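Long-range contacts in endoglucanase (Clostridium thermocellum, PDB 2C4X), which comprises the PKD domain and the CBM44 module of a larger, probable cellulase of the cellulosome, the latter module recognising xyloglucan and other beta-glucan chains: residues D24-F29 and T62-N67; G112-G117 and E151-G156; T158-G163 and W227-G232; G175-A180 and G241-Y246. The protein carries 1 engineered substitution. All coordinates share one frame; numbering follows the deposited sequence.

Overall arrangement
Two domains share the four contacts. Contact 1 lies in the PKD domain, while contacts 2, 3 and 4 belong to the CBM44 beta-sandwich. The centre of contact 1 is 37 to 40 Å from the centres of the others, on the opposite side of the chain's centre. Contacts 2 and 3 have centres 13 Å apart and meet through neighbouring strands 148-155 and 229-238, where Leu154 N lies 2.7 Å from Met231 O. Contact 4 touches neither, its centre being 17 Å from that of contact 2 and 27 Å from that of contact 3. A calcium ion of the CBM44 module lies about 11 Å from the Phe113 side chain in contact 2.

Contact 1: residues D24-F29 and T62-N67; sequences DENVVF and TYKYKN
Val27 and Tyr63 form an antiparallel hydrogen-bonded pair, with Val27 N to Tyr63 O at 2.8 Å and Tyr63 N to Val27 O at 3.0 Å. Val28 and Thr62 follow as a non-hydrogen-bonded pair. In the other direction, Asp24 N bonds to Tyr65 O at 2.7 Å, and between this bond and the Val27 pair a water accepts from Tyr65 N and donates to Glu25 O, spanning the gap that separates the two backbones. The strands belong to the small antiparallel sheet of the PKD domain, with strand 60-63 at its margin.

Among the polar side chains, Thr62 OG1 lies 2.8 Å from Asn26 OD1 and also close to Val27 O. Its position opposite the backbone N (chi1 -173°) points the hydroxyl at strand 27-30. On the other branch of the Asn26 amide, ND2 rests 3.7 Å from Lys64 CD, and a second water takes a bond from Lys64 NZ and a weak one from ND2.

The apolar contacts lie on the face bearing Val27 and Tyr63. Phe29 CE1 is 3.9 Å from Tyr63 CB, which sits at the edge of the Phe29 ring. Phe29 CZ, in turn, approaches the edge of Tyr65. Tyr63 CE2 stands 3.7 Å above the centre of the Tyr65 ring; Tyr63 OH bonds to Asp50 OD2 and Tyr65 OH to Phe48 O. The chemistry is therefore divided: Phe29 and Tyr65 pack toward Ile91 and Val73 of the domain core, whereas Asn26, Thr62 and Lys64 form a hydrated polar surface.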
loop_
_atom_site.group_PDB
_atom_site.type_symbol
_atom_site.label_atom_id
_atom_site.label_comp_id
_atom_site.label_asym_id
_atom_site.label_seq_id
_atom_site.Cartn_x
_atom_site.Cartn_y
_atom_site.Cartn_z
ATOM N N ASP A 24 15.206 5.686 8.112
ATOM C CA ASP A 24 16.055 6.518 8.958
ATOM C C ASP A 24 15.350 7.091 10.199
ATOM O O ASP A 24 15.864 7.994 10.854
ATOM C CB ASP A 24 16.757 7.595 8.122
ATOM C CG ASP A 24 17.859 7.008 7.221
ATOM O OD1 ASP A 24 18.783 6.303 7.740
ATOM O OD2 ASP A 24 17.797 7.249 5.989
ATOM N N GLU A 25 14.180 6.547 10.522
ATOM C CA GLU A 25 13.480 6.886 11.754
ATOM C C GLU A 25 13.856 5.851 12.814
ATOM O O GLU A 25 13.928 4.653 12.518
ATOM C CB GLU A 25 11.969 6.864 11.522
ATOM C CG GLU A 25 11.141 7.077 12.776
ATOM C CD GLU A 25 9.655 7.160 12.508
ATOM O OE1 GLU A 25 9.182 6.600 11.496
ATOM O OE2 GLU A 25 8.955 7.792 13.326
ATOM N N ASN A 26 14.108 6.308 14.039
ATOM C CA ASN A 26 14.384 5.383 15.130
ATOM C C ASN A 26 13.185 4.524 15.495
ATOM O O ASN A 26 12.069 5.033 15.670
ATOM C CB ASN A 26 14.870 6.114 16.372
ATOM C CG ASN A 26 16.329 6.451 16.299
ATOM O OD1 ASN A 26 17.176 5.719 16.815
ATOM N ND2 ASN A 26 16.636 7.531 15.638
ATOM N N VAL A 27 13.448 3.219 15.574
ATOM C CA VAL A 27 12.515 2.216 16.063
ATOM C C VAL A 27 13.060 1.743 17.409
ATOM O O VAL A 27 14.232 1.394 17.522
ATOM C CB VAL A 27 12.425 1.000 15.104
ATOM C CG1 VAL A 27 11.436 -0.047 15.638
ATOM C CG2 VAL A 27 12.004 1.442 13.706
ATOM N N VAL A 28 12.227 1.752 18.440
ATOM C CA VAL A 28 12.651 1.200 19.713
ATOM C C VAL A 28 12.093 -0.207 19.838
ATOM O O VAL A 28 10.880 -0.394 19.852
ATOM C CB VAL A 28 12.221 2.072 20.917
ATOM C CG1 VAL A 28 12.603 1.383 22.235
ATOM C CG2 VAL A 28 12.852 3.456 20.828
ATOM N N PHE A 29 12.981 -1.194 19.913
ATOM C CA PHE A 29 12.574 -2.572 20.160
ATOM C C PHE A 29 12.632 -2.819 21.654
ATOM O O PHE A 29 13.622 -2.490 22.313
ATOM C CB PHE A 29 13.484 -3.559 19.407
ATOM C CG PHE A 29 13.366 -3.462 17.909
ATOM C CD1 PHE A 29 14.187 -2.595 17.185
ATOM C CD2 PHE A 29 12.429 -4.232 17.224
ATOM C CE1 PHE A 29 14.089 -2.515 15.785
ATOM C CE2 PHE A 29 12.303 -4.150 15.835
ATOM C CZ PHE A 29 13.138 -3.291 15.110
ATOM N N THR A 62 17.581 0.572 20.130
ATOM C CA THR A 62 17.025 1.405 19.075
ATOM C C THR A 62 17.780 1.162 17.770
ATOM O O THR A 62 18.980 0.841 17.780
ATOM C CB THR A 62 16.949 2.924 19.479
ATOM O OG1 THR A 62 16.256 3.662 18.467
ATOM C CG2 THR A 62 18.334 3.531 19.680
ATOM N N TYR A 63 17.066 1.299 16.656
ATOM C CA TYR A 63 17.575 0.934 15.343
ATOM C C TYR A 63 16.912 1.753 14.225
ATOM O O TYR A 63 15.749 2.133 14.339
ATOM C CB TYR A 63 17.377 -0.577 15.094
ATOM C CG TYR A 63 18.214 -1.079 13.950
ATOM C CD1 TYR A 63 19.592 -1.225 14.093
ATOM C CD2 TYR A 63 17.643 -1.357 12.705
ATOM C CE1 TYR A 63 20.379 -1.647 13.045
ATOM C CE2 TYR A 63 18.425 -1.790 11.642
ATOM C CZ TYR A 63 19.792 -1.933 11.819
ATOM O OH TYR A 63 20.597 -2.344 10.780
ATOM N N LYS A 64 17.662 2.005 13.150
ATOM C CA LYS A 64 17.175 2.727 11.973
ATOM C C LYS A 64 17.412 1.898 10.718
ATOM O O LYS A 64 18.501 1.354 10.532
ATOM C CB LYS A 64 17.925 4.059 11.810
ATOM C CG LYS A 64 17.789 5.022 12.963
ATOM C CD LYS A 64 18.621 6.284 12.748
ATOM C CE LYS A 64 19.995 6.148 13.363
ATOM N NZ LYS A 64 20.783 7.436 13.309
ATOM N N TYR A 65 16.400 1.813 9.855
ATOM C CA TYR A 65 16.546 1.131 8.567
ATOM C C TYR A 65 16.767 2.167 7.473
ATOM O O TYR A 65 16.073 3.188 7.413
ATOM C CB TYR A 65 15.311 0.286 8.247
ATOM C CG TYR A 65 15.137 -0.915 9.142
ATOM C CD1 TYR A 65 15.747 -2.132 8.826
ATOM C CD2 TYR A 65 14.378 -0.835 10.309
ATOM C CE1 TYR A 65 15.586 -3.254 9.646
ATOM C CE2 TYR A 65 14.209 -1.955 11.144
ATOM C CZ TYR A 65 14.820 -3.159 10.796
ATOM O OH TYR A 65 14.672 -4.271 11.592
ATOM N N LYS A 66 17.748 1.918 6.617
ATOM C CA LYS A 66 18.075 2.908 5.597
ATOM C C LYS A 66 17.204 2.779 4.361
ATOM O O LYS A 66 16.935 3.774 3.699
ATOM C CB LYS A 66 19.568 2.875 5.256
ATOM C CG LYS A 66 19.957 2.152 4.000
ATOM C CD LYS A 66 21.292 2.666 3.509
ATOM C CE LYS A 66 21.930 1.711 2.504
ATOM N NZ LYS A 66 22.214 0.347 3.081
ATOM N N ASN A 67 16.757 1.558 4.059
ATOM C CA ASN A 67 15.944 1.312 2.872
ATOM C C ASN A 67 14.550 0.825 3.236
ATOM O O ASN A 67 14.366 0.187 4.289
ATOM C CB ASN A 67 16.629 0.308 1.937
ATOM C CG ASN A 67 17.895 0.861 1.319
ATOM O OD1 ASN A 67 18.958 0.240 1.383
ATOM N ND2 ASN A 67 17.792 2.034 0.723
HETATM O O HOH W 1 13.664 3.129 10.327
HETATM O O HOH W 2 19.595 8.964 15.258
#

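Contact 2: residues G112-G117 and E151-G156; sequences GFTTSG and ELKLDG
Lys153 lies across Thr114 and Ser116 on one face of the antiparallel pair of strands 114-117 and 148-155. From CB the chain enters the position between backbone N and carbonyl carbon (chi1 73°) and then runs extended, which carries it across the neighbouring strand. CG passes 3.6 Å from Thr114 OG1. CD and CE continue beside Ser116, with CE 3.5 Å from Ser116 OG, and NZ donates to that same oxygen at 3.2 Å. The hydroxyl passes the interaction on, giving its own proton to Glu151 OE1 at 3.0 Å on the anti lone pair of the carboxylate. Ammonium, hydroxyl and carboxylate thus form a short relay in which the serine both accepts and donates, and the opposite charges of Lys153 and Glu151 would probably strengthen it.

Strand 114-117 forms an edge of one five-stranded sheet in the CBM44 beta-sandwich, with strand 148-155 as its neighbour. Their register is fixed by paired backbone bonds at Thr114 with Lys153 and at Ser116 with Glu151, the straightest being Glu151 N to Ser116 O (2.8 Å, 177° at the hydrogen). On the reverse face, Thr115 CG2 meets Leu152 CD1 at 3.9 Å, and Leu152 packs on Leu138 and Trp140 of the opposing sheet.

Farther along, Leu154 CB lies over one face of the Phe113 ring, 4.0 Å from its centroid and 12° off the normal, a CH-pi contact; Phe103 meets this ring edge-to-face. Where direct pairing ends, one water takes a bond from Asp155 N and gives one to Gly112 O.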
loop_
_atom_site.group_PDB
_atom_site.type_symbol
_atom_site.label_atom_id
_atom_site.label_comp_id
_atom_site.label_asym_id
_atom_site.label_seq_id
_atom_site.Cartn_x
_atom_site.Cartn_y
_atom_site.Cartn_z
ATOM N N GLY A 112 0.481 8.530 -18.925
ATOM C CA GLY A 112 -0.335 7.901 -19.962
ATOM C C GLY A 112 -1.830 7.903 -19.685
ATOM O O GLY A 112 -2.618 7.508 -20.548
ATOM N N PHE A 113 -2.226 8.367 -18.497
ATOM C CA PHE A 113 -3.636 8.417 -18.109
ATOM C C PHE A 113 -4.462 9.447 -18.892
ATOM O O PHE A 113 -3.998 10.563 -19.168
ATOM C CB PHE A 113 -3.785 8.621 -16.601
ATOM C CG PHE A 113 -3.597 7.355 -15.799
ATOM C CD1 PHE A 113 -2.318 6.905 -15.462
ATOM C CD2 PHE A 113 -4.703 6.605 -15.394
ATOM C CE1 PHE A 113 -2.142 5.729 -14.725
ATOM C CE2 PHE A 113 -4.542 5.427 -14.666
ATOM C CZ PHE A 113 -3.251 4.993 -14.327
ATOM N N THR A 114 -5.678 9.050 -19.263
ATOM C CA THR A 114 -6.600 9.924 -20.004
ATOM C C THR A 114 -7.971 9.886 -19.339
ATOM O O THR A 114 -8.195 9.101 -18.424
ATOM C CB THR A 114 -6.748 9.492 -21.491
ATOM O OG1 THR A 114 -7.250 8.155 -21.561
ATOM C CG2 THR A 114 -5.412 9.548 -22.229
ATOM N N THR A 115 -8.896 10.722 -19.801
ATOM C CA THR A 115 -10.250 10.701 -19.258
ATOM C C THR A 115 -11.299 10.441 -20.341
ATOM O O THR A 115 -11.076 10.705 -21.522
ATOM C CB THR A 115 -10.586 12.008 -18.523
ATOM O OG1 THR A 115 -10.406 13.109 -19.414
ATOM C CG2 THR A 115 -9.688 12.200 -17.292
ATOM N N SER A 116 -12.436 9.897 -19.921
ATOM C CA SER A 116 -13.608 9.812 -20.768
ATOM C C SER A 116 -14.847 9.778 -19.886
ATOM O O SER A 116 -14.749 9.627 -18.664
ATOM C CB SER A 116 -13.548 8.578 -21.684
ATOM O OG SER A 116 -13.203 7.410 -20.977
ATOM N N GLY A 117 -16.013 9.928 -20.496
ATOM C CA GLY A 117 -17.238 9.871 -19.726
ATOM C C GLY A 117 -18.449 10.092 -20.573
ATOM O O GLY A 117 -18.350 10.564 -21.702
ATOM N N GLU A 151 -14.505 7.967 -16.422
ATOM C CA GLU A 151 -13.320 7.116 -16.242
ATOM C C GLU A 151 -12.035 7.923 -16.229
ATOM O O GLU A 151 -11.908 8.906 -16.952
ATOM C CB GLU A 151 -13.195 6.054 -17.351
ATOM C CG GLU A 151 -14.328 5.070 -17.432
ATOM C CD GLU A 151 -15.519 5.611 -18.222
ATOM O OE1 GLU A 151 -15.321 6.357 -19.205
ATOM O OE2 GLU A 151 -16.657 5.289 -17.855
ATOM N N LEU A 152 -11.092 7.485 -15.400
ATOM C CA LEU A 152 -9.702 7.898 -15.484
ATOM C C LEU A 152 -8.949 6.614 -15.816
ATOM O O LEU A 152 -8.920 5.689 -15.002
ATOM C CB LEU A 152 -9.230 8.487 -14.143
ATOM C CG LEU A 152 -7.758 8.897 -14.059
ATOM C CD1 LEU A 152 -7.424 9.937 -15.118
ATOM C CD2 LEU A 152 -7.396 9.389 -12.658
ATOM N N LYS A 153 -8.335 6.557 -16.996
ATOM C CA LYS A 153 -7.933 5.271 -17.566
ATOM C C LYS A 153 -6.567 5.282 -18.262
ATOM O O LYS A 153 -6.098 6.318 -18.741
ATOM C CB LYS A 153 -9.019 4.768 -18.536
ATOM C CG LYS A 153 -9.075 5.543 -19.867
ATOM C CD LYS A 153 -10.244 5.123 -20.714
ATOM C CE LYS A 153 -10.263 5.885 -22.034
ATOM N NZ LYS A 153 -11.465 5.478 -22.838
ATOM N N LEU A 154 -5.949 4.109 -18.292
ATOM C CA LEU A 154 -4.716 3.874 -19.006
ATOM C C LEU A 154 -4.965 2.741 -20.005
ATOM O O LEU A 154 -5.285 1.617 -19.599
ATOM C CB LEU A 154 -3.628 3.434 -18.017
ATOM C CG LEU A 154 -2.120 3.676 -18.192
ATOM C CD1 LEU A 154 -1.369 2.416 -17.777
ATOM C CD2 LEU A 154 -1.649 4.154 -19.570
ATOM N N ASP A 155 -4.850 3.036 -21.298
ATOM C CA ASP A 155 -4.753 1.988 -22.308
ATOM C C ASP A 155 -3.262 1.814 -22.560
ATOM O O ASP A 155 -2.583 2.727 -22.988
ATOM C CB ASP A 155 -5.479 2.360 -23.606
ATOM C CG ASP A 155 -6.985 2.420 -23.447
ATOM O OD1 ASP A 155 -7.640 1.349 -23.312
ATOM O OD2 ASP A 155 -7.517 3.557 -23.486
ATOM N N GLY A 156 -2.754 0.620 -22.366
ATOM C CA GLY A 156 -3.564 -0.541 -22.443
ATOM C C GLY A 156 -2.899 -1.353 -23.519
ATOM O O GLY A 156 -3.459 -1.538 -24.611
HETATM O O HOH W 3 -4.146 5.823 -21.805
HETATM O O HOH W 4 -5.962 6.073 -23.260
#

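Contact 3: residues T158-G163 and W227-G232; sequences TIVVPG and WPQQMG
Gln229 presents its terminal amide to the backbone of Ile159 and Val160 and makes three hydrogen bonds there. The two accepted by OE1 differ in geometry. Val160 N, 3.0 Å away, lies in the carbonyl plane on a lone pair, with an angle of 169° at the hydrogen. Ile159 N is nearer, at 2.8 Å, but stands 51° out of that plane, and its bond is more bent. On the other side of the amide, NE2 donates to Val160 O at 2.9 Å, nearly within the amide plane. Val160 is therefore held by both its N-H and its C=O, and together these bonds fix the rotation of the glutamine amide and satisfy its buried polar atoms.

Around this polar centre sits an apolar layer. Ile159 CD1 lies 3.7 Å from CB of Met231, a selenomethionine in the crystal, while Ile159 CG2 approaches the selenium at 4.1 Å. Ile159 also packs on Leu154, and Val160 on Met166, Ile185 and Trp252.

What positions the glutamine is the strand beneath it. Gln229 is backbone-bonded to Gly157, and its side chain runs extended beyond CG (chi2 166°), long enough to bring the amide up to the loop; it also touches Ile185 and Leu219. The segment 158-163 has no regular structure of its own: it carries the chain from strand 148-155 in one sheet to strand 165-172 in the other. The arrangement is that of a sheet-to-sheet connection in a beta-sandwich, held near its start by a side chain of strand 229-238.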
loop_
_atom_site.group_PDB
_atom_site.type_symbol
_atom_site.label_atom_id
_atom_site.label_comp_id
_atom_site.label_asym_id
_atom_site.label_seq_id
_atom_site.Cartn_x
_atom_site.Cartn_y
_atom_site.Cartn_z
ATOM N N THR A 158 0.171 -4.425 -22.252
ATOM C CA THR A 158 0.153 -5.329 -21.096
ATOM C C THR A 158 0.647 -4.607 -19.835
ATOM O O THR A 158 1.836 -4.333 -19.688
ATOM C CB THR A 158 0.899 -6.679 -21.349
ATOM O OG1 THR A 158 2.013 -6.811 -20.462
ATOM C CG2 THR A 158 1.356 -6.815 -22.806
ATOM N N ILE A 159 -0.282 -4.278 -18.943
ATOM C CA ILE A 159 0.044 -3.494 -17.755
ATOM C C ILE A 159 0.534 -4.402 -16.619
ATOM O O ILE A 159 1.590 -4.160 -16.041
ATOM C CB ILE A 159 -1.144 -2.593 -17.315
ATOM C CG1 ILE A 159 -1.622 -1.738 -18.501
ATOM C CG2 ILE A 159 -0.755 -1.721 -16.112
ATOM C CD1 ILE A 159 -2.932 -0.995 -18.275
ATOM N N VAL A 160 -0.232 -5.447 -16.313
ATOM C CA VAL A 160 0.133 -6.411 -15.266
ATOM C C VAL A 160 0.007 -7.850 -15.760
ATOM O O VAL A 160 -0.791 -8.137 -16.653
ATOM C CB VAL A 160 -0.705 -6.217 -13.965
ATOM C CG1 VAL A 160 -0.439 -4.855 -13.361
ATOM C CG2 VAL A 160 -2.193 -6.379 -14.229
ATOM N N VAL A 161 0.809 -8.751 -15.198
ATOM C CA VAL A 161 0.641 -10.170 -15.487
ATOM C C VAL A 161 -0.571 -10.697 -14.708
ATOM O O VAL A 161 -0.855 -10.208 -13.611
ATOM C CB VAL A 161 1.929 -11.020 -15.206
ATOM C CG1 VAL A 161 3.119 -10.487 -16.010
ATOM C CG2 VAL A 161 2.252 -11.085 -13.718
ATOM N N PRO A 162 -1.306 -11.668 -15.284
ATOM C CA PRO A 162 -2.413 -12.306 -14.565
ATOM C C PRO A 162 -2.005 -12.817 -13.179
ATOM O O PRO A 162 -0.923 -13.390 -13.015
ATOM C CB PRO A 162 -2.788 -13.470 -15.481
ATOM C CG PRO A 162 -2.413 -12.999 -16.841
ATOM C CD PRO A 162 -1.158 -12.209 -16.650
ATOM N N GLY A 163 -2.869 -12.595 -12.191
ATOM C CA GLY A 163 -2.595 -12.990 -10.808
ATOM C C GLY A 163 -2.146 -11.839 -9.920
ATOM O O GLY A 163 -2.073 -11.990 -8.701
ATOM N N TRP A 227 -3.425 -10.413 -23.947
ATOM C CA TRP A 227 -4.516 -9.475 -24.223
ATOM C C TRP A 227 -4.146 -8.089 -23.738
ATOM O O TRP A 227 -3.694 -7.945 -22.594
ATOM C CB TRP A 227 -5.804 -9.923 -23.523
ATOM C CG TRP A 227 -6.523 -11.069 -24.187
ATOM C CD1 TRP A 227 -6.010 -11.956 -25.096
ATOM C CD2 TRP A 227 -7.882 -11.462 -23.966
ATOM N NE1 TRP A 227 -6.974 -12.867 -25.463
ATOM C CE2 TRP A 227 -8.131 -12.588 -24.781
ATOM C CE3 TRP A 227 -8.923 -10.960 -23.165
ATOM C CZ2 TRP A 227 -9.380 -13.229 -24.817
ATOM C CZ3 TRP A 227 -10.161 -11.589 -23.206
ATOM C CH2 TRP A 227 -10.380 -12.710 -24.029
ATOM N N PRO A 228 -4.328 -7.063 -24.598
ATOM C CA PRO A 228 -4.152 -5.695 -24.121
ATOM C C PRO A 228 -5.119 -5.410 -22.968
ATOM O O PRO A 228 -6.172 -6.061 -22.864
ATOM C CB PRO A 228 -4.461 -4.837 -25.354
ATOM C CG PRO A 228 -5.202 -5.725 -26.288
ATOM C CD PRO A 228 -4.690 -7.107 -26.028
ATOM N N GLN A 229 -4.743 -4.477 -22.093
ATOM C CA GLN A 229 -5.504 -4.198 -20.875
ATOM C C GLN A 229 -5.781 -2.715 -20.716
ATOM O O GLN A 229 -4.904 -1.876 -20.978
ATOM C CB GLN A 229 -4.725 -4.678 -19.647
ATOM C CG GLN A 229 -4.329 -6.138 -19.671
ATOM C CD GLN A 229 -3.279 -6.485 -18.623
ATOM O OE1 GLN A 229 -2.636 -5.603 -18.048
ATOM N NE2 GLN A 229 -3.088 -7.774 -18.386
ATOM N N GLN A 230 -6.998 -2.383 -20.297
ATOM C CA GLN A 230 -7.288 -1.037 -19.820
ATOM C C GLN A 230 -7.413 -1.080 -18.305
ATOM O O GLN A 230 -8.205 -1.857 -17.771
ATOM C CB GLN A 230 -8.567 -0.490 -20.450
ATOM C CG GLN A 230 -8.876 0.948 -20.056
ATOM C CD GLN A 230 -10.145 1.453 -20.695
ATOM O OE1 GLN A 230 -11.085 1.844 -20.001
ATOM N NE2 GLN A 230 -10.188 1.443 -22.030
HETATM N N MSE A 231 -6.615 -0.266 -17.616
HETATM C CA MSE A 231 -6.724 -0.116 -16.168
HETATM C C MSE A 231 -7.233 1.290 -15.850
HETATM O O MSE A 231 -6.859 2.255 -16.511
HETATM C CB MSE A 231 -5.361 -0.357 -15.518
HETATM C CG MSE A 231 -5.322 -0.288 -13.993
HETATM SE SE MSE A 231 -3.465 -0.508 -13.295
HETATM C CE MSE A 231 -2.797 1.248 -13.679
ATOM N N GLY A 232 -8.087 1.420 -14.849
ATOM C CA GLY A 232 -8.501 2.757 -14.453
ATOM C C GLY A 232 -9.376 2.823 -13.226
ATOM O O GLY A 232 -9.473 1.872 -12.458
#

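Contact 4: residues G175-A180 and G241-Y246; sequences GAPIAA and GEFTIY
An inverse gamma turn centred on Pro177 lies against Phe243 at one end of the CBM44 beta-sandwich, where the chain enters strand 178-187 of one sheet beside strand 241-251 of the other. The turn is marked by a weak bond from Ile178 N to Ala176 O. It brings three successive side chains to the same side of one aromatic ring.

Ile178 supplies the contact over the face: its CG2 sits 3.7 Å from the centroid of the Phe243 ring and 21° off the normal, a CH-pi contact displaced toward the rim, with CZ the nearest ring atom at 3.5 Å. Pro177 comes in obliquely, its CD 3.5 Å from Phe243 CD1 and its CG near the CD1-CE1 bond, on the same side of the ring plane as Ile178 CG2. Ala176 covers the base of the side chain, CB to Phe243 CB at 3.9 Å. Phe243 CG lies between its backbone N and carbonyl carbon (chi1 58°), the torsion that directs the ring toward the turn. Ile245 CD1 meets the ring at its edge.

Two residues before the phenylalanine, Gly241 CA lies 4.0 Å from Pro177 CG, in a residue that has no side chain. One water donates to both Gly175 O and Glu242 O. Apart from this bridge, the direct contacts between the segments are between carbon atoms, most of them on the ring, so close fit and burial of apolar surface, not polar pairing, account for the join between the sheets here.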
loop_
_atom_site.group_PDB
_atom_site.type_symbol
_atom_site.label_atom_id
_atom_site.label_comp_id
_atom_site.label_asym_id
_atom_site.label_seq_id
_atom_site.Cartn_x
_atom_site.Cartn_y
_atom_site.Cartn_z
ATOM N N GLY A 175 -20.038 15.046 -0.175
ATOM C CA GLY A 175 -21.063 15.845 -0.848
ATOM C C GLY A 175 -20.977 15.820 -2.364
ATOM O O GLY A 175 -21.373 16.783 -3.025
ATOM N N ALA A 176 -20.457 14.722 -2.916
ATOM C CA ALA A 176 -20.331 14.552 -4.361
ATOM C C ALA A 176 -21.547 13.813 -4.921
ATOM O O ALA A 176 -22.119 12.961 -4.232
ATOM C CB ALA A 176 -19.038 13.799 -4.703
ATOM N N PRO A 177 -21.954 14.140 -6.168
ATOM C CA PRO A 177 -23.095 13.477 -6.807
ATOM C C PRO A 177 -22.742 12.092 -7.362
ATOM O O PRO A 177 -22.980 11.817 -8.543
ATOM C CB PRO A 177 -23.445 14.429 -7.949
ATOM C CG PRO A 177 -22.144 15.031 -8.330
ATOM C CD PRO A 177 -21.377 15.185 -7.040
ATOM N N ILE A 178 -22.181 11.229 -6.519
ATOM C CA ILE A 178 -21.754 9.913 -6.991
ATOM C C ILE A 178 -22.427 8.773 -6.225
ATOM O O ILE A 178 -22.735 8.907 -5.031
ATOM C CB ILE A 178 -20.190 9.762 -7.031
ATOM C CG1 ILE A 178 -19.623 9.254 -5.712
ATOM C CG2 ILE A 178 -19.511 11.082 -7.394
ATOM C CD1 ILE A 178 -18.299 8.518 -5.889
ATOM N N ALA A 179 -22.672 7.668 -6.930
ATOM C CA ALA A 179 -23.284 6.478 -6.347
ATOM C C ALA A 179 -22.211 5.490 -5.904
ATOM O O ALA A 179 -22.309 4.869 -4.842
ATOM C CB ALA A 179 -24.213 5.824 -7.355
ATOM N N ALA A 180 -21.182 5.354 -6.733
ATOM C CA ALA A 180 -20.147 4.355 -6.534
ATOM C C ALA A 180 -18.862 4.769 -7.224
ATOM O O ALA A 180 -18.857 5.629 -8.109
ATOM C CB ALA A 180 -20.609 2.993 -7.068
ATOM N N GLY A 241 -23.337 18.149 -10.930
ATOM C CA GLY A 241 -22.362 18.641 -9.962
ATOM C C GLY A 241 -20.921 18.469 -10.395
ATOM O O GLY A 241 -20.616 17.662 -11.276
ATOM N N GLU A 242 -20.037 19.235 -9.764
ATOM C CA GLU A 242 -18.605 19.148 -10.010
ATOM C C GLU A 242 -17.890 18.684 -8.742
ATOM O O GLU A 242 -18.183 19.165 -7.641
ATOM C CB GLU A 242 -18.058 20.499 -10.475
ATOM C CG GLU A 242 -16.615 20.462 -10.988
ATOM C CD GLU A 242 -16.116 21.835 -11.444
ATOM O OE1 GLU A 242 -16.726 22.861 -11.064
ATOM O OE2 GLU A 242 -15.109 21.891 -12.186
ATOM N N PHE A 243 -16.971 17.734 -8.905
ATOM C CA PHE A 243 -16.215 17.167 -7.789
ATOM C C PHE A 243 -14.795 16.777 -8.209
ATOM O O PHE A 243 -14.528 16.522 -9.392
ATOM C CB PHE A 243 -16.959 15.970 -7.166
ATOM C CG PHE A 243 -17.254 14.848 -8.138
ATOM C CD1 PHE A 243 -18.404 14.871 -8.928
ATOM C CD2 PHE A 243 -16.394 13.763 -8.248
ATOM C CE1 PHE A 243 -18.683 13.838 -9.821
ATOM C CE2 PHE A 243 -16.660 12.729 -9.139
ATOM C CZ PHE A 243 -17.814 12.764 -9.925
ATOM N N THR A 244 -13.888 16.723 -7.236
ATOM C CA THR A 244 -12.490 16.432 -7.521
ATOM C C THR A 244 -11.975 15.244 -6.726
ATOM O O THR A 244 -12.026 15.220 -5.492
ATOM C CB THR A 244 -11.583 17.684 -7.329
ATOM O OG1 THR A 244 -11.964 18.678 -8.284
ATOM C CG2 THR A 244 -10.116 17.334 -7.557
ATOM N N ILE A 245 -11.488 14.253 -7.465
ATOM C CA ILE A 245 -10.896 13.052 -6.891
ATOM C C ILE A 245 -9.388 13.117 -7.090
ATOM O O ILE A 245 -8.915 13.600 -8.114
ATOM C CB ILE A 245 -11.515 11.786 -7.536
ATOM C CG1 ILE A 245 -12.925 11.558 -6.977
ATOM C CG2 ILE A 245 -10.634 10.552 -7.325
ATOM C CD1 ILE A 245 -13.829 10.784 -7.892
ATOM N N TYR A 246 -8.639 12.661 -6.087
ATOM C CA TYR A 246 -7.191 12.568 -6.197
ATOM C C TYR A 246 -6.769 11.106 -6.238
ATOM O O TYR A 246 -7.349 10.261 -5.551
ATOM C CB TYR A 246 -6.505 13.307 -5.046
ATOM C CG TYR A 246 -6.801 14.790 -5.016
ATOM C CD1 TYR A 246 -7.959 15.274 -4.413
ATOM C CD2 TYR A 246 -5.930 15.706 -5.600
ATOM C CE1 TYR A 246 -8.243 16.639 -4.389
ATOM C CE2 TYR A 246 -6.203 17.070 -5.578
ATOM C CZ TYR A 246 -7.361 17.530 -4.968
ATOM O OH TYR A 246 -7.641 18.878 -4.930
HETATM O O HOH W 5 -19.878 17.886 -5.543
#